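Local coordinates for protein Rv1364c/MT1410 (Mycobacterium tuberculosis, PDB 3KE6) that probably regulates sigma-factor activity, combining a manganese-binding PP2C-type phosphatase domain of the RsbU kind with an RsbW-like anti-sigma factor kinase domain, at residues Tyr314-Ala325 / Ala336-Trp344; Ala274-Leu285 / Ile298-Glu307. One frame throughout, in Å; residues are numbered along the deposited sequence.

In the RsbW-like domain, contact 2 packs helix 273-288 against helix 292-312 and closes first along the chain. Contact 1 follows directly, since helix 292-312 leads into the hairpin of strands 322-328 and 333-340. The centres of the two contacts are about 14 Å apart, and they touch: Ile302 and Phe305 of contact 2 lie against Ala336 and Val338 of contact 1, and Val306 against Ile322. Helix pair and sheet thus share one hydrophobic core in the histidine kinase-like ATPase domain, apart from the phosphatase domain that carries the manganese ions.

Contact 1 of 2, residues Tyr314-Ala325 / Ala336-Trp344; sequences YATDVSKGIVVA and ASVIDRGQW
Val323 and Ile339 pair in an antiparallel beta hairpin within the sheet of a GHKL-type (Bergerat) ATPase fold, and beyond the strands the contact continues into two loops. Strands 322-325 and 336-340 run at 170° to each other. Val323 N donates to Ile339 O (2.8 Å), the return bond runs from Ile339 N to Val323 O, and Ala325 and Ser337 form the next hydrogen-bonded pair. Between these lies the non-hydrogen-bonded pair Val324-Val338, whose side chains turn to the face covered by helix 292-312. At the start of the first strand, Gly321 and Ile322 form a classic beta bulge opposite Leu267.

One arginine of the second segment ties together the loop before the first strand through several bonds. Arg341, its chain bent at chi3 (-78°), carries its guanidinium into the loop 317-321, which holds the type II turn Val318-Gly321. Arg341 NH2 donates to Asp317 O (2.8 Å), approaching from above the carbonyl plane, and also to Ser319 O (2.9 Å). NH1 joins it at Ser319 O, so that two nitrogens grip one oxygen end-on, both from the same face of its plane. Asp317 OD1 adds a salt bridge to Arg341 NH2 (3.0 Å) while accepting from Ser319 N in an Asx turn. Gly321 CA covers one guanidinium face. Where the second strand ends, Asp340 OD1 accepts from Gly342 N in another Asx turn; by analogy with GHKL relatives, this Asp-Xaa-Gly sequence probably belongs to the nucleotide-binding G1 box.

Farther out, Tyr314 lies between two different partners: Gly342 O sits over one ring face and Trp344 stacks on the other, offset toward the rim. The two ring planes are 28° apart, with Tyr314 CE1 3.5 Å from Trp344 CE3.

Contact 2 of 2, residues Ala274-Leu285 / Ile298-Glu307; sequences ARTVRAQLREWL and IVHAISEFVE. With SO4 (sulfate ion), chain C.
Arg278 crosses Val299 at about a right angle, laying its CG over the CG1 methyl of that residue before the chain bends at chi3 (-50°) toward Ser303. Arg278 NH2 donates to Ser303 OG (3.0 Å), which lies at the edge of the guanidinium, almost in its plane. Arg278 NE binds the sulfate O2 (2.7 Å). Arg282, one helical turn on, reaches the ion too, giving NE to O1 (2.6 Å) and NH1 to O4; Val299 CG2 lies over one face of its guanidinium. Two arginines thus gather round one anion, probably from the crystallisation liquor. Glu307 OE2 is near Arg278 NH2 but beyond salt-bridge distance, and the Glu307 carboxylate rests against Ala274 CB.

Beneath these polar groups the packing is aliphatic. Val277 meets Val306 tip to tip through their CG2 methyls, whereas Val277 CG1 touches Ile302 CG2 (3.9 Å) with the side chains at about a right angle. Leu281, with CG anti to its backbone N (chi1 -154°), sends CD2 against Ile302 CB (3.7 Å), and Leu285 meets both Ile298 and Val299. The helices run nearly antiparallel, at 155° with axes 9.0 Å apart, forming part of the helical layer that packs on the sheet of a Bergerat ATPase fold; helix 292-312 probably carries its N-box.

Contact 1 of 2, residues Tyr314-Ala325 / Ala336-Trp344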
loop_
_atom_site.group_PDB
_atom_site.type_symbol
_atom_site.label_atom_id
_atom_site.label_comp_id
_atom_site.label_asym_id
_atom_site.label_seq_id
_atom_site.Cartn_x
_atom_site.Cartn_y
_atom_site.Cartn_z
ATOM N N TYR A 314 -29.824 17.081 22.449
ATOM C CA TYR A 314 -30.524 17.717 23.621
ATOM C C TYR A 314 -29.958 19.020 24.252
ATOM O O TYR A 314 -30.557 19.542 25.214
ATOM C CB TYR A 314 -30.900 16.700 24.741
ATOM C CG TYR A 314 -29.787 16.159 25.632
ATOM C CD1 TYR A 314 -29.241 14.911 25.382
ATOM C CD2 TYR A 314 -29.337 16.854 26.754
ATOM C CE1 TYR A 314 -28.243 14.366 26.189
ATOM C CE2 TYR A 314 -28.330 16.320 27.574
ATOM C CZ TYR A 314 -27.791 15.069 27.276
ATOM O OH TYR A 314 -26.800 14.499 28.044
ATOM N N ALA A 315 -28.855 19.552 23.723
ATOM C CA ALA A 315 -28.389 20.881 24.150
ATOM C C ALA A 315 -29.110 21.975 23.343
ATOM O O ALA A 315 -29.268 21.857 22.127
ATOM C CB ALA A 315 -26.875 21.007 24.012
ATOM N N THR A 316 -29.561 23.025 24.028
ATOM C CA THR A 316 -30.240 24.151 23.364
ATOM C C THR A 316 -29.239 25.254 23.036
ATOM O O THR A 316 -29.616 26.333 22.550
ATOM C CB THR A 316 -31.372 24.752 24.221
ATOM O OG1 THR A 316 -30.846 25.789 25.062
ATOM C CG2 THR A 316 -32.048 23.667 25.057
ATOM N N ASP A 317 -27.976 24.993 23.366
ATOM C CA ASP A 317 -26.862 25.765 22.872
ATOM C C ASP A 317 -26.302 24.922 21.733
ATOM O O ASP A 317 -25.750 23.845 21.961
ATOM C CB ASP A 317 -25.842 25.974 23.996
ATOM C CG ASP A 317 -24.647 26.830 23.575
ATOM O OD1 ASP A 317 -24.399 26.975 22.351
ATOM O OD2 ASP A 317 -23.950 27.345 24.489
ATOM N N VAL A 318 -26.487 25.385 20.501
ATOM C CA VAL A 318 -26.010 24.652 19.330
ATOM C C VAL A 318 -24.676 25.199 18.828
ATOM O O VAL A 318 -24.068 24.627 17.937
ATOM C CB VAL A 318 -27.063 24.652 18.181
ATOM C CG1 VAL A 318 -28.303 23.893 18.608
ATOM C CG2 VAL A 318 -27.418 26.066 17.750
ATOM N N SER A 319 -24.220 26.293 19.419
ATOM C CA SER A 319 -23.013 26.971 18.969
ATOM C C SER A 319 -21.764 26.148 19.243
ATOM O O SER A 319 -21.457 25.863 20.382
ATOM C CB SER A 319 -22.889 28.317 19.668
ATOM O OG SER A 319 -21.742 28.985 19.210
ATOM N N LYS A 320 -21.049 25.779 18.187
ATOM C CA LYS A 320 -19.830 24.943 18.291
ATOM C C LYS A 320 -20.062 23.628 19.039
ATOM O O LYS A 320 -19.183 23.132 19.746
ATOM C CB LYS A 320 -18.688 25.720 18.969
ATOM C CG LYS A 320 -18.410 27.083 18.371
ATOM C CD LYS A 320 -17.961 27.002 16.918
ATOM C CE LYS A 320 -17.819 28.403 16.307
ATOM N NZ LYS A 320 -16.493 29.026 16.645
ATOM N N GLY A 321 -21.252 23.069 18.880
ATOM C CA GLY A 321 -21.653 21.918 19.649
ATOM C C GLY A 321 -21.157 20.614 19.075
ATOM O O GLY A 321 -21.354 19.586 19.683
ATOM N N ILE A 322 -20.520 20.655 17.907
ATOM C CA ILE A 322 -20.050 19.454 17.253
ATOM C C ILE A 322 -18.566 19.518 16.888
ATOM O O ILE A 322 -18.115 20.475 16.233
ATOM C CB ILE A 322 -20.877 19.162 16.010
ATOM C CG1 ILE A 322 -22.371 19.109 16.403
ATOM C CG2 ILE A 322 -20.419 17.831 15.379
ATOM C CD1 ILE A 322 -23.275 18.472 15.386
ATOM N N VAL A 323 -17.809 18.503 17.310
ATOM C CA VAL A 323 -16.391 18.460 17.023
ATOM C C VAL A 323 -16.091 17.219 16.225
ATOM O O VAL A 323 -16.475 16.117 16.612
ATOM C CB VAL A 323 -15.551 18.478 18.310
ATOM C CG1 VAL A 323 -14.082 18.674 17.980
ATOM C CG2 VAL A 323 -16.051 19.583 19.260
ATOM N N VAL A 324 -15.434 17.395 15.087
ATOM C CA VAL A 324 -15.098 16.264 14.232
ATOM C C VAL A 324 -13.616 16.273 14.016
ATOM O O VAL A 324 -13.015 17.314 13.800
ATOM C CB VAL A 324 -15.776 16.340 12.842
ATOM C CG1 VAL A 324 -15.433 15.101 12.042
ATOM C CG2 VAL A 324 -17.304 16.540 12.940
ATOM N N ALA A 325 -13.027 15.100 14.087
ATOM C CA ALA A 325 -11.589 14.935 13.965
ATOM C C ALA A 325 -11.385 13.673 13.170
ATOM O O ALA A 325 -12.137 12.710 13.330
ATOM C CB ALA A 325 -10.958 14.813 15.336
ATOM N N ALA A 336 -11.592 8.408 13.375
ATOM C CA ALA A 336 -12.364 9.622 13.391
ATOM C C ALA A 336 -13.244 9.653 14.608
ATOM O O ALA A 336 -13.624 8.597 15.132
ATOM C CB ALA A 336 -13.220 9.724 12.137
ATOM N N SER A 337 -13.586 10.865 15.042
ATOM C CA SER A 337 -14.510 11.008 16.142
ATOM C C SER A 337 -15.414 12.186 15.937
ATOM O O SER A 337 -15.012 13.214 15.417
ATOM C CB SER A 337 -13.786 11.165 17.481
ATOM O OG SER A 337 -12.791 12.163 17.428
ATOM N N VAL A 338 -16.647 12.002 16.377
ATOM C CA VAL A 338 -17.644 13.014 16.336
ATOM C C VAL A 338 -18.077 13.178 17.775
ATOM O O VAL A 338 -18.675 12.273 18.342
ATOM C CB VAL A 338 -18.791 12.585 15.435
ATOM C CG1 VAL A 338 -19.922 13.627 15.449
ATOM C CG2 VAL A 338 -18.252 12.347 14.038
ATOM N N ILE A 339 -17.715 14.317 18.371
ATOM C CA ILE A 339 -18.017 14.591 19.777
ATOM C C ILE A 339 -19.054 15.692 19.839
ATOM O O ILE A 339 -18.876 16.740 19.214
ATOM C CB ILE A 339 -16.766 15.039 20.547
ATOM C CG1 ILE A 339 -15.693 13.965 20.457
ATOM C CG2 ILE A 339 -17.129 15.350 21.984
ATOM C CD1 ILE A 339 -14.430 14.266 21.245
ATOM N N ASP A 340 -20.134 15.464 20.570
ATOM C CA ASP A 340 -21.159 16.499 20.728
ATOM C C ASP A 340 -21.543 16.673 22.195
ATOM O O ASP A 340 -21.069 15.942 23.050
ATOM C CB ASP A 340 -22.388 16.206 19.848
ATOM C CG ASP A 340 -23.219 14.996 20.344
ATOM O OD1 ASP A 340 -24.032 15.182 21.278
ATOM O OD2 ASP A 340 -23.078 13.874 19.776
ATOM N N ARG A 341 -22.409 17.639 22.478
ATOM C CA ARG A 341 -22.739 17.985 23.873
ATOM C C ARG A 341 -23.832 17.119 24.528
ATOM O O ARG A 341 -24.437 17.510 25.531
ATOM C CB ARG A 341 -23.041 19.477 23.986
ATOM C CG ARG A 341 -21.773 20.305 23.795
ATOM C CD ARG A 341 -21.842 21.626 24.486
ATOM N NE ARG A 341 -22.646 22.569 23.728
ATOM C CZ ARG A 341 -22.174 23.534 22.938
ATOM N NH1 ARG A 341 -20.872 23.728 22.784
ATOM N NH2 ARG A 341 -23.034 24.333 22.317
ATOM N N GLY A 342 -24.031 15.916 23.992
ATOM C CA GLY A 342 -24.872 14.907 24.632
ATOM C C GLY A 342 -26.199 14.787 23.933
ATOM O O GLY A 342 -26.851 15.802 23.681
ATOM N N GLN A 343 -26.584 13.537 23.637
ATOM C CA GLN A 343 -27.845 13.194 22.931
ATOM C C GLN A 343 -28.689 12.130 23.695
ATOM O O GLN A 343 -28.130 11.216 24.299
ATOM C CB GLN A 343 -27.529 12.754 21.472
ATOM C CG GLN A 343 -26.887 11.401 21.299
ATOM C CD GLN A 343 -26.364 11.181 19.888
ATOM O OE1 GLN A 343 -25.439 11.867 19.431
ATOM N NE2 GLN A 343 -26.942 10.209 19.198
ATOM N N TRP A 344 -30.023 12.279 23.688
ATOM C CA TRP A 344 -30.944 11.273 24.268
ATOM C C TRP A 344 -30.957 10.005 23.412
ATOM O O TRP A 344 -30.187 9.071 23.643
ATOM C CB TRP A 344 -32.392 11.795 24.380
ATOM C CG TRP A 344 -32.795 12.600 25.631
ATOM C CD1 TRP A 344 -33.947 13.328 25.773
ATOM C CD2 TRP A 344 -32.075 12.755 26.883
ATOM N NE1 TRP A 344 -33.999 13.916 27.018
ATOM C CE2 TRP A 344 -32.864 13.587 27.716
ATOM C CE3 TRP A 344 -30.849 12.276 27.379
ATOM C CZ2 TRP A 344 -32.467 13.947 29.014
ATOM C CZ3 TRP A 344 -30.456 12.639 28.666
ATOM C CH2 TRP A 344 -31.261 13.466 29.466
HETATM O O HOH W 1 -13.667 14.889 17.584
#

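Contact 2 of 2, residues Ala274-Leu285 / Ile298-Glu307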
loop_
_atom_site.group_PDB
_atom_site.type_symbol
_atom_site.label_atom_id
_atom_site.label_comp_id
_atom_site.label_asym_id
_atom_site.label_seq_id
_atom_site.Cartn_x
_atom_site.Cartn_y
_atom_site.Cartn_z
ATOM N N ALA A 274 -24.122 18.436 8.556
ATOM C CA ALA A 274 -23.694 17.198 7.968
ATOM C C ALA A 274 -23.196 17.470 6.562
ATOM O O ALA A 274 -22.228 16.854 6.099
ATOM C CB ALA A 274 -24.819 16.178 7.960
ATOM N N ARG A 275 -23.847 18.423 5.907
ATOM C CA ARG A 275 -23.519 18.771 4.543
ATOM C C ARG A 275 -22.163 19.435 4.566
ATOM O O ARG A 275 -21.330 19.200 3.698
ATOM C CB ARG A 275 -24.602 19.686 3.942
ATOM C CG ARG A 275 -24.313 20.151 2.513
ATOM C CD ARG A 275 -25.356 21.097 2.005
ATOM N NE ARG A 275 -25.489 22.237 2.896
ATOM C CZ ARG A 275 -26.415 23.200 2.791
ATOM N NH1 ARG A 275 -26.427 24.187 3.673
ATOM N NH2 ARG A 275 -27.312 23.199 1.811
ATOM N N THR A 276 -21.924 20.236 5.588
ATOM C CA THR A 276 -20.619 20.893 5.749
ATOM C C THR A 276 -19.513 19.887 5.993
ATOM O O THR A 276 -18.530 19.855 5.273
ATOM C CB THR A 276 -20.676 21.960 6.835
ATOM O OG1 THR A 276 -21.533 23.009 6.389
ATOM C CG2 THR A 276 -19.350 22.562 7.047
ATOM N N VAL A 277 -19.713 19.014 6.966
ATOM C CA VAL A 277 -18.741 17.955 7.239
ATOM C C VAL A 277 -18.460 17.048 6.024
ATOM O O VAL A 277 -17.306 16.920 5.619
ATOM C CB VAL A 277 -19.189 17.143 8.414
ATOM C CG1 VAL A 277 -18.275 15.937 8.630
ATOM C CG2 VAL A 277 -19.269 18.090 9.636
ATOM N N ARG A 278 -19.490 16.463 5.423
ATOM C CA ARG A 278 -19.323 15.697 4.172
ATOM C C ARG A 278 -18.444 16.448 3.161
ATOM O O ARG A 278 -17.504 15.874 2.627
ATOM C CB ARG A 278 -20.676 15.380 3.511
ATOM C CG ARG A 278 -21.473 14.276 4.196
ATOM C CD ARG A 278 -22.632 13.722 3.327
ATOM N NE ARG A 278 -23.453 14.786 2.795
ATOM C CZ ARG A 278 -24.570 15.242 3.361
ATOM N NH1 ARG A 278 -25.238 16.231 2.789
ATOM N NH2 ARG A 278 -25.028 14.730 4.488
ATOM N N ALA A 279 -18.739 17.711 2.861
ATOM C CA ALA A 279 -17.926 18.378 1.812
ATOM C C ALA A 279 -16.445 18.296 2.185
ATOM O O ALA A 279 -15.618 17.800 1.422
ATOM C CB ALA A 279 -18.341 19.791 1.581
ATOM N N GLN A 280 -16.125 18.737 3.395
ATOM C CA GLN A 280 -14.747 18.786 3.850
ATOM C C GLN A 280 -14.122 17.431 3.988
ATOM O O GLN A 280 -12.973 17.244 3.644
ATOM C CB GLN A 280 -14.678 19.499 5.167
ATOM C CG GLN A 280 -14.856 20.966 5.038
ATOM C CD GLN A 280 -14.510 21.670 6.323
ATOM O OE1 GLN A 280 -13.414 21.469 6.873
ATOM N NE2 GLN A 280 -15.431 22.500 6.821
ATOM N N LEU A 281 -14.874 16.477 4.495
ATOM C CA LEU A 281 -14.388 15.102 4.558
ATOM C C LEU A 281 -14.021 14.513 3.180
ATOM O O LEU A 281 -13.021 13.784 3.041
ATOM C CB LEU A 281 -15.429 14.234 5.239
ATOM C CG LEU A 281 -14.995 12.961 5.961
ATOM C CD1 LEU A 281 -13.710 13.168 6.760
ATOM C CD2 LEU A 281 -16.182 12.565 6.878
ATOM N N ARG A 282 -14.815 14.832 2.164
ATOM C CA ARG A 282 -14.480 14.471 0.805
ATOM C C ARG A 282 -13.195 15.149 0.324
ATOM O O ARG A 282 -12.318 14.467 -0.205
ATOM C CB ARG A 282 -15.632 14.776 -0.163
ATOM C CG ARG A 282 -16.529 13.606 -0.359
ATOM C CD ARG A 282 -17.474 13.689 -1.534
ATOM N NE ARG A 282 -18.574 12.827 -1.148
ATOM C CZ ARG A 282 -18.638 11.510 -1.330
ATOM N NH1 ARG A 282 -19.691 10.840 -0.890
ATOM N NH2 ARG A 282 -17.699 10.849 -1.952
ATOM N N GLU A 283 -13.061 16.465 0.490
ATOM C CA GLU A 283 -11.809 17.097 0.106
ATOM C C GLU A 283 -10.664 16.318 0.726
ATOM O O GLU A 283 -9.767 15.842 0.043
ATOM C CB GLU A 283 -11.698 18.530 0.623
ATOM C CG GLU A 283 -12.575 19.533 -0.042
ATOM C CD GLU A 283 -12.154 20.986 0.260
ATOM O OE1 GLU A 283 -10.988 21.204 0.690
ATOM O OE2 GLU A 283 -12.978 21.911 0.026
ATOM N N TRP A 284 -10.729 16.212 2.044
ATOM C CA TRP A 284 -9.675 15.631 2.848
ATOM C C TRP A 284 -9.275 14.249 2.369
ATOM O O TRP A 284 -8.084 13.979 2.221
ATOM C CB TRP A 284 -10.125 15.557 4.314
ATOM C CG TRP A 284 -9.045 15.113 5.218
ATOM C CD1 TRP A 284 -7.916 15.806 5.558
ATOM C CD2 TRP A 284 -8.978 13.864 5.904
ATOM N NE1 TRP A 284 -7.159 15.051 6.412
ATOM C CE2 TRP A 284 -7.801 13.855 6.638
ATOM C CE3 TRP A 284 -9.818 12.732 5.950
ATOM C CZ2 TRP A 284 -7.412 12.760 7.394
ATOM C CZ3 TRP A 284 -9.441 11.645 6.705
ATOM C CH2 TRP A 284 -8.254 11.665 7.423
ATOM N N LEU A 285 -10.267 13.384 2.125
ATOM C CA LEU A 285 -9.982 11.990 1.760
ATOM C C LEU A 285 -9.424 11.897 0.342
ATOM O O LEU A 285 -8.669 10.977 0.024
ATOM C CB LEU A 285 -11.210 11.105 1.889
ATOM C CG LEU A 285 -11.683 10.855 3.307
ATOM C CD1 LEU A 285 -13.132 10.445 3.293
ATOM C CD2 LEU A 285 -10.842 9.785 3.957
ATOM N N ILE A 298 -16.736 5.891 4.878
ATOM C CA ILE A 298 -16.361 6.778 5.955
ATOM C C ILE A 298 -17.282 8.017 5.953
ATOM O O ILE A 298 -17.767 8.450 7.021
ATOM C CB ILE A 298 -14.913 7.198 5.811
ATOM C CG1 ILE A 298 -13.971 6.009 6.062
ATOM C CG2 ILE A 298 -14.610 8.302 6.735
ATOM C CD1 ILE A 298 -12.467 6.259 5.635
ATOM N N VAL A 299 -17.567 8.566 4.766
ATOM C CA VAL A 299 -18.465 9.717 4.712
ATOM C C VAL A 299 -19.848 9.354 5.205
ATOM O O VAL A 299 -20.488 10.135 5.862
ATOM C CB VAL A 299 -18.578 10.332 3.303
ATOM C CG1 VAL A 299 -19.660 11.481 3.301
ATOM C CG2 VAL A 299 -17.206 10.814 2.812
ATOM N N HIS A 300 -20.323 8.167 4.865
ATOM C CA HIS A 300 -21.630 7.700 5.344
ATOM C C HIS A 300 -21.649 7.695 6.873
ATOM O O HIS A 300 -22.523 8.304 7.494
ATOM C CB HIS A 300 -21.901 6.303 4.785
ATOM C CG HIS A 300 -23.285 5.797 5.011
ATOM N ND1 HIS A 300 -23.812 4.767 4.265
ATOM C CD2 HIS A 300 -24.226 6.112 5.934
ATOM C CE1 HIS A 300 -25.027 4.481 4.704
ATOM N NE2 HIS A 300 -25.306 5.287 5.714
ATOM N N ALA A 301 -20.654 7.050 7.477
ATOM C CA ALA A 301 -20.628 6.894 8.954
ATOM C C ALA A 301 -20.639 8.247 9.637
ATOM O O ALA A 301 -21.478 8.528 10.474
ATOM C CB ALA A 301 -19.416 6.094 9.405
ATOM N N ILE A 302 -19.723 9.098 9.240
ATOM C CA ILE A 302 -19.524 10.361 9.934
ATOM C C ILE A 302 -20.692 11.284 9.711
ATOM O O ILE A 302 -21.118 11.961 10.651
ATOM C CB ILE A 302 -18.185 11.005 9.518
ATOM C CG1 ILE A 302 -17.044 10.075 9.977
ATOM C CG2 ILE A 302 -18.023 12.385 10.098
ATOM C CD1 ILE A 302 -15.706 10.752 10.058
ATOM N N SER A 303 -21.230 11.296 8.492
ATOM C CA SER A 303 -22.407 12.078 8.197
ATOM C C SER A 303 -23.538 11.675 9.143
ATOM O O SER A 303 -24.248 12.514 9.675
ATOM C CB SER A 303 -22.812 11.859 6.737
ATOM O OG SER A 303 -23.934 12.663 6.372
ATOM N N GLU A 304 -23.690 10.380 9.390
ATOM C CA GLU A 304 -24.781 9.926 10.237
ATOM C C GLU A 304 -24.537 10.300 11.703
ATOM O O GLU A 304 -25.486 10.667 12.425
ATOM C CB GLU A 304 -25.066 8.430 10.043
ATOM C CG GLU A 304 -25.957 8.117 8.816
ATOM C CD GLU A 304 -27.340 8.799 8.851
ATOM O OE1 GLU A 304 -28.244 8.297 9.570
ATOM O OE2 GLU A 304 -27.544 9.823 8.138
ATOM N N PHE A 305 -23.276 10.265 12.124
ATOM C CA PHE A 305 -22.922 10.691 13.471
ATOM C C PHE A 305 -23.271 12.151 13.669
ATOM O O PHE A 305 -23.779 12.532 14.710
ATOM C CB PHE A 305 -21.425 10.543 13.727
ATOM C CG PHE A 305 -20.937 9.125 13.837
ATOM C CD1 PHE A 305 -21.787 8.083 14.107
ATOM C CD2 PHE A 305 -19.560 8.853 13.703
ATOM C CE1 PHE A 305 -21.293 6.784 14.221
ATOM C CE2 PHE A 305 -19.053 7.555 13.813
ATOM C CZ PHE A 305 -19.920 6.518 14.073
ATOM N N VAL A 306 -22.969 12.980 12.677
ATOM C CA VAL A 306 -23.256 14.400 12.785
ATOM C C VAL A 306 -24.748 14.600 12.808
ATOM O O VAL A 306 -25.235 15.303 13.683
ATOM C CB VAL A 306 -22.643 15.233 11.652
ATOM C CG1 VAL A 306 -23.145 16.676 11.715
ATOM C CG2 VAL A 306 -21.097 15.174 11.700
ATOM N N GLU A 307 -25.473 13.967 11.877
ATOM C CA GLU A 307 -26.946 14.099 11.831
ATOM C C GLU A 307 -27.601 13.630 13.146
ATOM O O GLU A 307 -28.507 14.294 13.663
ATOM C CB GLU A 307 -27.559 13.331 10.661
ATOM C CG GLU A 307 -27.109 13.774 9.270
ATOM C CD GLU A 307 -27.989 14.848 8.617
ATOM O OE1 GLU A 307 -28.595 15.674 9.336
ATOM O OE2 GLU A 307 -28.045 14.878 7.360
HETATM S S SO4 C . -22.287 13.717 -0.767
HETATM O O1 SO4 C . -20.925 14.037 -1.048
HETATM O O2 SO4 C . -22.823 14.691 0.154
HETATM O O3 SO4 C . -23.023 13.762 -2.004
HETATM O O4 SO4 C . -22.419 12.421 -0.161
#